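Local coordinates for protein phosphothreonine lyase ospF (PDB 3I0U) that acts as a type III effector and phosphothreonine lyase of Shigella flexneri, probably removing the phosphate of phosphothreonine in host MAP kinases by beta-elimination, at residues A[146-149]-A[150-154]; A[43-46]-A[47-50]; A[179-182]-A[183-186]; A[11-14]-A[15-19]. All coordinates share one frame; numbering follows the deposited sequence.

All four contacts are local, each made within one continuous stretch of a single chain. Along the chain the order is interaction 4, interaction 2, interaction 1 and interaction 3. Interaction 4 lies on helix 11-22 and interaction 1 at the start of helix 147-166. Their centres are about 14 Å apart, and they touch where Leu18 CD1 meets Leu150 CD1 at 4.0 Å. Interaction 3 is a turn before strand 187-191, an outermost strand of the seven-stranded antiparallel sheet. Interaction 2 includes strand 47-50, the other outermost strand, and its centre is about 31 Å from that of interaction 3. The set thus samples both edges of the sheet and two helices that pack together.

Interaction 1: A[146-149]-A[150-154]; sequences SALL and LHKIR
Lys152 N donates to Leu148 O at 2.7 Å, and the N-H points almost straight at the oxygen (175°). Three more bonds of the same i to i+4 kind join the two segments. Ile153 N to Leu149 O is 2.8 Å, and Leu150 N reaches Ser146 O at 3.1 Å. His151 N bonds to Ala147 O with a more bent N-H (149°). This is the first part of an alpha helix. Ser146 is its N-cap: its OG accepts from Leu149 N at 3.2 Å. The same OG is also hydrogen-bonded to Asp139 OD2, so the hydroxyl ties the helix start to the preceding loop.

Two side-chain pairs follow the backbone bonds. Leu149 CD2 meets Ile153 CD1 at 3.8 Å, a branch-to-end contact of two chains that run at a slant to each other. The first torsion of Ile153 (chi1 -61°) sets CG1 beside its own backbone N and close to Leu149 O, and CD1 continues from there to Leu149 CD2. On the outer side Leu148 CD2 lies against Lys152 CD, also at 3.8 Å.

Leu149 and Ile153 both rest on Pro108, while His151 turns away, with NE2 hydrogen-bonded to Pro26 O and its ring beside Tyr25. Through Leu150 the helix start touches two other helices, at Ile22 of helix 11-22 and at Phe212, Leu215 and Met216 of helix 211-217.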
loop_
_atom_site.group_PDB
_atom_site.type_symbol
_atom_site.label_atom_id
_atom_site.label_comp_id
_atom_site.label_asym_id
_atom_site.label_seq_id
_atom_site.Cartn_x
_atom_site.Cartn_y
_atom_site.Cartn_z
ATOM N N SER A 146 4.018 -7.342 13.918
ATOM C CA SER A 146 3.041 -7.923 14.812
ATOM C C SER A 146 1.964 -8.554 13.988
ATOM O O SER A 146 1.739 -8.157 12.860
ATOM C CB SER A 146 2.443 -6.868 15.721
ATOM O OG SER A 146 1.567 -6.059 15.002
ATOM N N ALA A 147 1.277 -9.524 14.572
ATOM C CA ALA A 147 0.168 -10.193 13.908
ATOM C C ALA A 147 -1.017 -9.278 13.494
ATOM O O ALA A 147 -1.684 -9.552 12.500
ATOM C CB ALA A 147 -0.305 -11.325 14.747
ATOM N N LEU A 148 -1.250 -8.207 14.257
ATOM C CA LEU A 148 -2.385 -7.326 14.049
ATOM C C LEU A 148 -2.068 -6.501 12.870
ATOM O O LEU A 148 -2.944 -6.308 12.000
ATOM C CB LEU A 148 -2.579 -6.349 15.199
ATOM C CG LEU A 148 -3.969 -5.882 15.661
ATOM C CD1 LEU A 148 -3.819 -4.545 16.315
ATOM C CD2 LEU A 148 -5.056 -5.815 14.609
ATOM N N LEU A 149 -0.819 -6.010 12.833
ATOM C CA LEU A 149 -0.356 -5.207 11.711
ATOM C C LEU A 149 -0.577 -6.016 10.446
ATOM O O LEU A 149 -1.279 -5.576 9.550
ATOM C CB LEU A 149 1.118 -4.844 11.869
ATOM C CG LEU A 149 1.692 -3.516 11.306
ATOM C CD1 LEU A 149 3.041 -3.769 10.675
ATOM C CD2 LEU A 149 0.793 -2.807 10.295
ATOM N N LEU A 150 -0.015 -7.223 10.422
ATOM C CA LEU A 150 -0.145 -8.124 9.281
ATOM C C LEU A 150 -1.569 -8.459 8.896
ATOM O O LEU A 150 -1.871 -8.575 7.713
ATOM C CB LEU A 150 0.616 -9.418 9.513
ATOM C CG LEU A 150 2.126 -9.289 9.655
ATOM C CD1 LEU A 150 2.694 -10.612 10.099
ATOM C CD2 LEU A 150 2.756 -8.820 8.343
ATOM N N HIS A 151 -2.434 -8.598 9.889
ATOM C CA HIS A 151 -3.837 -8.776 9.643
ATOM C C HIS A 151 -4.381 -7.514 8.987
ATOM O O HIS A 151 -4.959 -7.594 7.896
ATOM C CB HIS A 151 -4.588 -9.102 10.922
ATOM C CG HIS A 151 -6.028 -9.412 10.695
ATOM N ND1 HIS A 151 -6.449 -10.427 9.860
ATOM C CD2 HIS A 151 -7.150 -8.830 11.175
ATOM C CE1 HIS A 151 -7.769 -10.461 9.846
ATOM N NE2 HIS A 151 -8.219 -9.505 10.638
ATOM N N LYS A 152 -4.151 -6.359 9.618
ATOM C CA LYS A 152 -4.578 -5.072 9.082
ATOM C C LYS A 152 -4.140 -4.915 7.623
ATOM O O LYS A 152 -4.974 -4.645 6.765
ATOM C CB LYS A 152 -4.112 -3.902 9.966
ATOM C CG LYS A 152 -4.963 -3.682 11.235
ATOM C CD LYS A 152 -4.309 -2.878 12.387
ATOM C CE LYS A 152 -4.056 -1.378 12.121
ATOM N NZ LYS A 152 -5.063 -0.483 11.458
ATOM N N ILE A 153 -2.880 -5.177 7.319
ATOM C CA ILE A 153 -2.420 -5.110 5.926
ATOM C C ILE A 153 -3.164 -6.084 4.999
ATOM O O ILE A 153 -3.564 -5.691 3.935
ATOM C CB ILE A 153 -0.862 -5.293 5.801
ATOM C CG1 ILE A 153 -0.125 -4.177 6.564
ATOM C CG2 ILE A 153 -0.440 -5.291 4.348
ATOM C CD1 ILE A 153 1.295 -4.466 6.867
ATOM N N ARG A 154 -3.378 -7.338 5.425
ATOM C CA ARG A 154 -4.116 -8.312 4.603
ATOM C C ARG A 154 -5.498 -7.802 4.240
ATOM O O ARG A 154 -5.879 -7.820 3.061
ATOM C CB ARG A 154 -4.312 -9.591 5.332
ATOM C CG ARG A 154 -3.376 -10.694 5.002
ATOM C CD ARG A 154 -3.882 -11.952 5.690
ATOM N NE ARG A 154 -3.874 -13.019 4.699
ATOM C CZ ARG A 154 -4.772 -13.996 4.600
ATOM N NH1 ARG A 154 -5.809 -14.073 5.447
ATOM N NH2 ARG A 154 -4.651 -14.898 3.627
#

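Interaction 2: A[43-46]-A[47-50]; sequences CQSF and SVMY
Ser45 meets Val48 and Tyr50 through its short side chain, whose CB is directed toward the strand that follows. Ser45 CB lies 4.0 Å from Val48 CB and as far from Val48 CG2. One bond further out, Ser45 OG comes to 3.3 Å from Val48 CB. The oxygen sits against that carbon, with the two methyls standing off to the sides. Ser45 OG is 3.6 Å from Val48 CG1 and at a like distance from Val48 CG2. Val48 holds CG1 opposite its backbone N (chi1 176°) and CG2 beside it.

The same oxygen also sits at the edge of the Tyr50 ring, close to the ring plane. Ser45 OG is 3.6 Å from Tyr50 CE2, and Tyr50 OH is only slightly further from it, at 3.7 Å. The hydroxyl is thus bordered by aliphatic carbon on one part and a ring edge on another. Its polar partner is Asp41 O, in helix 39-44, by a weak hydrogen bond.

No hydrogen bond joins the two segments, and the contact is one of packing. Phe46 and Ser47 follow the turn of the chain and stay exposed. Ser45 and Tyr50 both lean on Ile55 of the next strand, and Val48 shares backbone hydrogen bonds with that residue. The stretch is a helix-to-strand turn leading into a beta hairpin, made of strands 47-50 and 53-56 at the margin of the antiparallel sheet.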
loop_
_atom_site.group_PDB
_atom_site.type_symbol
_atom_site.label_atom_id
_atom_site.label_comp_id
_atom_site.label_asym_id
_atom_site.label_seq_id
_atom_site.Cartn_x
_atom_site.Cartn_y
_atom_site.Cartn_z
ATOM N N CYS A 43 -1.413 17.100 -6.655
ATOM C CA CYS A 43 -0.417 17.425 -7.693
ATOM C C CYS A 43 0.283 18.775 -7.502
ATOM O O CYS A 43 1.366 19.000 -8.031
ATOM C CB CYS A 43 -1.022 17.268 -9.081
ATOM S SG CYS A 43 -1.175 15.521 -9.508
ATOM N N GLN A 44 -0.327 19.639 -6.696
ATOM C CA GLN A 44 0.108 21.007 -6.480
ATOM C C GLN A 44 0.632 21.249 -5.088
ATOM O O GLN A 44 1.368 22.203 -4.852
ATOM C CB GLN A 44 -1.065 21.906 -6.753
ATOM C CG GLN A 44 -1.454 21.771 -8.202
ATOM C CD GLN A 44 -2.893 22.048 -8.442
ATOM O OE1 GLN A 44 -3.357 23.190 -8.318
ATOM N NE2 GLN A 44 -3.622 21.018 -8.816
ATOM N N SER A 45 0.248 20.361 -4.182
ATOM C CA SER A 45 0.716 20.303 -2.805
ATOM C C SER A 45 2.241 20.233 -2.704
ATOM O O SER A 45 2.814 19.135 -2.610
ATOM C CB SER A 45 0.112 19.053 -2.119
ATOM O OG SER A 45 -1.089 19.328 -1.404
ATOM N N PHE A 46 2.895 21.391 -2.727
ATOM C CA PHE A 46 4.327 21.434 -2.458
ATOM C C PHE A 46 4.575 20.802 -1.072
ATOM O O PHE A 46 5.197 19.741 -0.993
ATOM C CB PHE A 46 4.854 22.844 -2.553
ATOM C CG PHE A 46 5.139 23.319 -3.977
ATOM C CD1 PHE A 46 4.597 22.664 -5.098
ATOM C CD2 PHE A 46 5.939 24.480 -4.188
ATOM C CE1 PHE A 46 4.861 23.138 -6.390
ATOM C CE2 PHE A 46 6.204 24.957 -5.476
ATOM C CZ PHE A 46 5.676 24.304 -6.578
ATOM N N SER A 47 4.020 21.390 -0.007
ATOM C CA SER A 47 4.128 20.811 1.348
ATOM C C SER A 47 2.919 21.186 2.203
ATOM O O SER A 47 2.773 22.346 2.621
ATOM C CB SER A 47 5.434 21.252 2.025
ATOM O OG SER A 47 5.925 20.227 2.875
ATOM N N VAL A 48 2.074 20.193 2.458
ATOM C CA VAL A 48 0.658 20.367 2.833
ATOM C C VAL A 48 0.128 19.101 3.592
ATOM O O VAL A 48 0.287 17.965 3.128
ATOM C CB VAL A 48 -0.260 20.630 1.546
ATOM C CG1 VAL A 48 -1.751 20.717 1.899
ATOM C CG2 VAL A 48 0.157 21.891 0.721
ATOM N N MET A 49 -0.523 19.326 4.735
ATOM C CA MET A 49 -1.091 18.286 5.584
ATOM C C MET A 49 -2.567 18.031 5.329
ATOM O O MET A 49 -3.338 18.979 5.217
ATOM C CB MET A 49 -0.917 18.710 7.034
ATOM C CG MET A 49 0.439 18.361 7.615
ATOM S SD MET A 49 0.257 16.770 8.445
ATOM C CE MET A 49 0.121 17.321 10.140
ATOM N N TYR A 50 -2.948 16.759 5.219
ATOM C CA TYR A 50 -4.354 16.344 5.101
ATOM C C TYR A 50 -4.491 15.112 5.920
ATOM O O TYR A 50 -3.765 14.145 5.673
ATOM C CB TYR A 50 -4.753 15.915 3.668
ATOM C CG TYR A 50 -4.707 16.992 2.628
ATOM C CD1 TYR A 50 -5.611 18.072 2.660
ATOM C CD2 TYR A 50 -3.769 16.937 1.594
ATOM C CE1 TYR A 50 -5.573 19.090 1.684
ATOM C CE2 TYR A 50 -3.717 17.935 0.602
ATOM C CZ TYR A 50 -4.617 19.020 0.665
ATOM O OH TYR A 50 -4.564 20.026 -0.268
#

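Interaction 3: A[179-182]-A[183-186]; sequences VRPE and DWKY
Pro181 sets its CG-CD edge down on one face of the Trp184 indole, with the rest of its ring tilted up behind. Pro181 CG stands above the five-membered ring of Trp184, 3.4 Å from its centroid and within 1° of the ring normal, a CH-pi contact. Pro181 CD sits beside it, 3.3 Å from Trp184 CD2 and over the middle of the bicyclic system. Tryptophan chi1 (-63°) places Trp184 CG beside its own backbone N, which folds the indole back under the proline.

The two residues are the ends of a type I beta turn, closed by Trp184 N to Pro181 O at 3.1 Å. The turn lies in the loop between helix 147-166 and strand 187-191.

Arg180 approaches Trp184 at a different place. Arg180 CB is 3.9 Å from Trp184 CE3, obliquely to the ring. The guanidinium then swings round to the main chain and grips Trp184 O side-on with Arg180 NE (2.9 Å) and NH1 (3.0 Å). The oxygen lies in the guanidinium plane, and the chain bend at chi3 (-86°) brings both nitrogens to it. Glu182 OE2 is 3.5 Å from Arg180 NH1 but well out of that plane, so it contributes charge alone. Arg180 also makes a cation-pi contact with Tyr174.

Ile217 of helix 211-217 touches both Pro181 and the indole. Trp184 NE1 is hydrogen-bonded to a methylpentanediol molecule, probably from the crystallisation liquor, which Asp183 OD1 also meets through a weak hydrogen bond.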
loop_
_atom_site.group_PDB
_atom_site.type_symbol
_atom_site.label_atom_id
_atom_site.label_comp_id
_atom_site.label_asym_id
_atom_site.label_seq_id
_atom_site.Cartn_x
_atom_site.Cartn_y
_atom_site.Cartn_z
ATOM N N VAL A 179 5.468 -10.019 -7.444
ATOM C CA VAL A 179 4.633 -11.229 -7.387
ATOM C C VAL A 179 3.226 -10.896 -6.904
ATOM O O VAL A 179 3.010 -9.928 -6.167
ATOM C CB VAL A 179 5.253 -12.408 -6.536
ATOM C CG1 VAL A 179 6.587 -12.848 -7.111
ATOM C CG2 VAL A 179 5.397 -12.068 -5.044
ATOM N N ARG A 180 2.273 -11.694 -7.350
ATOM C CA ARG A 180 0.886 -11.560 -6.937
ATOM C C ARG A 180 0.208 -12.902 -7.103
ATOM O O ARG A 180 0.569 -13.672 -7.992
ATOM C CB ARG A 180 0.133 -10.486 -7.738
ATOM C CG ARG A 180 0.408 -10.439 -9.231
ATOM C CD ARG A 180 -0.485 -9.369 -9.950
ATOM N NE ARG A 180 -1.763 -9.980 -10.289
ATOM C CZ ARG A 180 -1.991 -10.708 -11.395
ATOM N NH1 ARG A 180 -3.184 -11.281 -11.606
ATOM N NH2 ARG A 180 -1.038 -10.857 -12.311
ATOM N N PRO A 181 -0.790 -13.190 -6.249
ATOM C CA PRO A 181 -1.638 -14.331 -6.548
ATOM C C PRO A 181 -2.638 -13.956 -7.633
ATOM O O PRO A 181 -2.818 -12.751 -7.962
ATOM C CB PRO A 181 -2.350 -14.581 -5.227
ATOM C CG PRO A 181 -2.476 -13.239 -4.632
ATOM C CD PRO A 181 -1.204 -12.528 -4.998
ATOM N N GLU A 182 -3.299 -14.969 -8.182
ATOM C CA GLU A 182 -4.178 -14.745 -9.329
ATOM C C GLU A 182 -5.441 -13.963 -8.948
ATOM O O GLU A 182 -6.008 -13.258 -9.782
ATOM C CB GLU A 182 -4.477 -16.071 -10.078
ATOM C CG GLU A 182 -4.480 -15.945 -11.637
ATOM C CD GLU A 182 -3.078 -15.727 -12.277
ATOM O OE1 GLU A 182 -2.614 -16.634 -13.017
ATOM O OE2 GLU A 182 -2.453 -14.653 -12.071
ATOM N N ASP A 183 -5.834 -14.037 -7.672
ATOM C CA ASP A 183 -6.976 -13.257 -7.171
ATOM C C ASP A 183 -6.667 -11.789 -6.840
ATOM O O ASP A 183 -7.566 -11.068 -6.381
ATOM C CB ASP A 183 -7.676 -13.965 -5.993
ATOM C CG ASP A 183 -6.740 -14.245 -4.822
ATOM O OD1 ASP A 183 -6.442 -13.305 -4.048
ATOM O OD2 ASP A 183 -6.313 -15.415 -4.651
ATOM N N TRP A 184 -5.427 -11.331 -7.050
ATOM C CA TRP A 184 -5.187 -9.888 -7.015
ATOM C C TRP A 184 -5.175 -9.411 -8.424
ATOM O O TRP A 184 -4.429 -9.930 -9.260
ATOM C CB TRP A 184 -3.896 -9.493 -6.351
ATOM C CG TRP A 184 -3.764 -9.844 -4.928
ATOM C CD1 TRP A 184 -4.718 -10.419 -4.089
ATOM C CD2 TRP A 184 -2.610 -9.634 -4.127
ATOM N NE1 TRP A 184 -4.199 -10.599 -2.842
ATOM C CE2 TRP A 184 -2.909 -10.130 -2.826
ATOM C CE3 TRP A 184 -1.332 -9.103 -4.383
ATOM C CZ2 TRP A 184 -1.974 -10.098 -1.779
ATOM C CZ3 TRP A 184 -0.399 -9.085 -3.347
ATOM C CH2 TRP A 184 -0.729 -9.577 -2.059
ATOM N N LYS A 185 -6.031 -8.430 -8.695
ATOM C CA LYS A 185 -6.170 -7.892 -10.042
ATOM C C LYS A 185 -5.425 -6.569 -10.216
ATOM O O LYS A 185 -5.035 -6.218 -11.331
ATOM C CB LYS A 185 -7.637 -7.848 -10.478
ATOM C CG LYS A 185 -8.199 -9.289 -10.764
ATOM C CD LYS A 185 -9.708 -9.387 -11.181
ATOM C CE LYS A 185 -9.998 -8.668 -12.566
ATOM N NZ LYS A 185 -11.088 -9.322 -13.381
ATOM N N TYR A 186 -5.161 -5.887 -9.103
ATOM C CA TYR A 186 -4.539 -4.567 -9.127
ATOM C C TYR A 186 -3.260 -4.529 -8.280
ATOM O O TYR A 186 -2.288 -3.874 -8.656
ATOM C CB TYR A 186 -5.521 -3.510 -8.618
ATOM C CG TYR A 186 -6.872 -3.531 -9.289
ATOM C CD1 TYR A 186 -7.093 -2.796 -10.437
ATOM C CD2 TYR A 186 -7.946 -4.302 -8.765
ATOM C CE1 TYR A 186 -8.315 -2.812 -11.072
ATOM C CE2 TYR A 186 -9.175 -4.330 -9.399
ATOM C CZ TYR A 186 -9.359 -3.566 -10.548
ATOM O OH TYR A 186 -10.580 -3.562 -11.179
#

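Interaction 4: A[11-14]-A[15-19]; sequences LKNN and FNILY
Phe15 N bonds to Leu11 O at 2.9 Å, one of the backbone bonds of the alpha helix 11-22. It is the helix closest to the N-terminus of the modelled chain. The bonds that follow are Asn16 N to Lys12 O at 3.0 Å and Ile17 N to Asn13 O at 2.7 Å. The next, Leu18 N to Asn14 O, is weak at 3.3 Å.

Phe15, Leu18 and Tyr19 form the packed side of this helix. Phe15 CG lies opposite the backbone N (chi1 180°), and this carries the ring away from the preceding turn. There the ring rests on Arg214 and Leu215 of helix 211-217. Tyr19, one turn on, touches Leu215 as well, and Leu18 packs against Leu150 of helix 147-166. Phe15 CB stays over the earlier turn, 3.3 Å from Leu11 O.

The other side is looser and more polar. Lys12, Asn13, Asn14, Asn16 and Ile17 are exposed, and few of their side chains meet across the two segments. The Asn16 amide folds back over Lys12 O, with Asn16 CG at 3.2 Å from it. That approach brings no side-chain hydrogen bond. Ile17 has an asparagine oxygen on each of two adjoining sides. Asn14 runs alongside it, pointing the same way, while Asn13 comes at a slant. Both present an amide oxygen to one methyl: Ile17 CD1 is 3.6 Å from Asn14 OD1 and 4.0 Å from Asn13 OD1.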
loop_
_atom_site.group_PDB
_atom_site.type_symbol
_atom_site.label_atom_id
_atom_site.label_comp_id
_atom_site.label_asym_id
_atom_site.label_seq_id
_atom_site.Cartn_x
_atom_site.Cartn_y
_atom_site.Cartn_z
ATOM N N LEU A 11 12.464 -20.628 12.930
ATOM C CA LEU A 11 11.746 -19.801 11.976
ATOM C C LEU A 11 10.356 -20.279 11.578
ATOM O O LEU A 11 9.435 -19.444 11.433
ATOM C CB LEU A 11 12.568 -19.667 10.700
ATOM C CG LEU A 11 13.079 -18.290 10.265
ATOM C CD1 LEU A 11 14.503 -18.092 10.782
ATOM C CD2 LEU A 11 13.060 -18.233 8.773
ATOM N N LYS A 12 10.247 -21.601 11.361
ATOM C CA LYS A 12 9.002 -22.276 10.962
ATOM C C LYS A 12 7.936 -22.080 12.018
ATOM O O LYS A 12 6.804 -21.725 11.696
ATOM C CB LYS A 12 9.214 -23.778 10.725
ATOM C CG LYS A 12 9.819 -24.137 9.372
ATOM C CD LYS A 12 9.144 -25.376 8.789
ATOM C CE LYS A 12 10.141 -26.317 8.149
ATOM N NZ LYS A 12 10.720 -27.177 9.190
ATOM N N ASN A 13 8.327 -22.292 13.272
ATOM C CA ASN A 13 7.460 -22.069 14.419
ATOM C C ASN A 13 7.048 -20.598 14.594
ATOM O O ASN A 13 5.863 -20.313 14.832
ATOM C CB ASN A 13 8.081 -22.623 15.711
ATOM C CG ASN A 13 7.036 -22.846 16.792
ATOM O OD1 ASN A 13 5.822 -22.835 16.479
ATOM N ND2 ASN A 13 7.496 -23.045 18.068
ATOM N N ASN A 14 7.996 -19.672 14.440
ATOM C CA ASN A 14 7.680 -18.228 14.565
ATOM C C ASN A 14 6.835 -17.671 13.447
ATOM O O ASN A 14 6.108 -16.706 13.644
ATOM C CB ASN A 14 8.948 -17.405 14.732
ATOM C CG ASN A 14 9.806 -17.915 15.884
ATOM O OD1 ASN A 14 9.304 -18.486 16.870
ATOM N ND2 ASN A 14 11.111 -17.735 15.752
ATOM N N PHE A 15 6.955 -18.300 12.281
ATOM C CA PHE A 15 6.048 -18.091 11.167
ATOM C C PHE A 15 4.647 -18.592 11.518
ATOM O O PHE A 15 3.671 -17.866 11.325
ATOM C CB PHE A 15 6.571 -18.822 9.929
ATOM C CG PHE A 15 5.713 -18.660 8.728
ATOM C CD1 PHE A 15 5.893 -17.580 7.896
ATOM C CD2 PHE A 15 4.720 -19.595 8.416
ATOM C CE1 PHE A 15 5.095 -17.415 6.774
ATOM C CE2 PHE A 15 3.911 -19.436 7.290
ATOM C CZ PHE A 15 4.094 -18.346 6.479
ATOM N N ASN A 16 4.554 -19.822 12.023
ATOM C CA ASN A 16 3.257 -20.420 12.326
ATOM C C ASN A 16 2.580 -19.729 13.493
ATOM O O ASN A 16 1.337 -19.694 13.540
ATOM C CB ASN A 16 3.362 -21.929 12.588
ATOM C CG ASN A 16 3.824 -22.728 11.361
ATOM O OD1 ASN A 16 3.937 -22.195 10.247
ATOM N ND2 ASN A 16 4.110 -24.011 11.574
ATOM N N ILE A 17 3.401 -19.187 14.411
ATOM C CA ILE A 17 2.931 -18.345 15.520
ATOM C C ILE A 17 2.160 -17.151 14.950
ATOM O O ILE A 17 1.003 -16.901 15.337
ATOM C CB ILE A 17 4.101 -17.900 16.465
ATOM C CG1 ILE A 17 4.418 -19.013 17.464
ATOM C CG2 ILE A 17 3.747 -16.630 17.275
ATOM C CD1 ILE A 17 5.885 -19.073 17.951
ATOM N N LEU A 18 2.792 -16.464 14.002
ATOM C CA LEU A 18 2.174 -15.343 13.310
ATOM C C LEU A 18 0.942 -15.763 12.521
ATOM O O LEU A 18 -0.098 -15.112 12.660
ATOM C CB LEU A 18 3.193 -14.630 12.407
ATOM C CG LEU A 18 4.303 -13.802 13.097
ATOM C CD1 LEU A 18 5.208 -13.093 12.077
ATOM C CD2 LEU A 18 3.735 -12.785 14.117
ATOM N N TYR A 19 1.053 -16.873 11.769
ATOM C CA TYR A 19 0.032 -17.330 10.807
ATOM C C TYR A 19 -1.296 -17.612 11.470
ATOM O O TYR A 19 -2.334 -17.099 11.037
ATOM C CB TYR A 19 0.500 -18.578 10.031
ATOM C CG TYR A 19 -0.476 -19.076 8.966
ATOM C CD1 TYR A 19 -0.615 -18.405 7.732
ATOM C CD2 TYR A 19 -1.271 -20.211 9.199
ATOM C CE1 TYR A 19 -1.527 -18.853 6.749
ATOM C CE2 TYR A 19 -2.177 -20.678 8.236
ATOM C CZ TYR A 19 -2.289 -20.003 7.009
ATOM O OH TYR A 19 -3.181 -20.462 6.056
#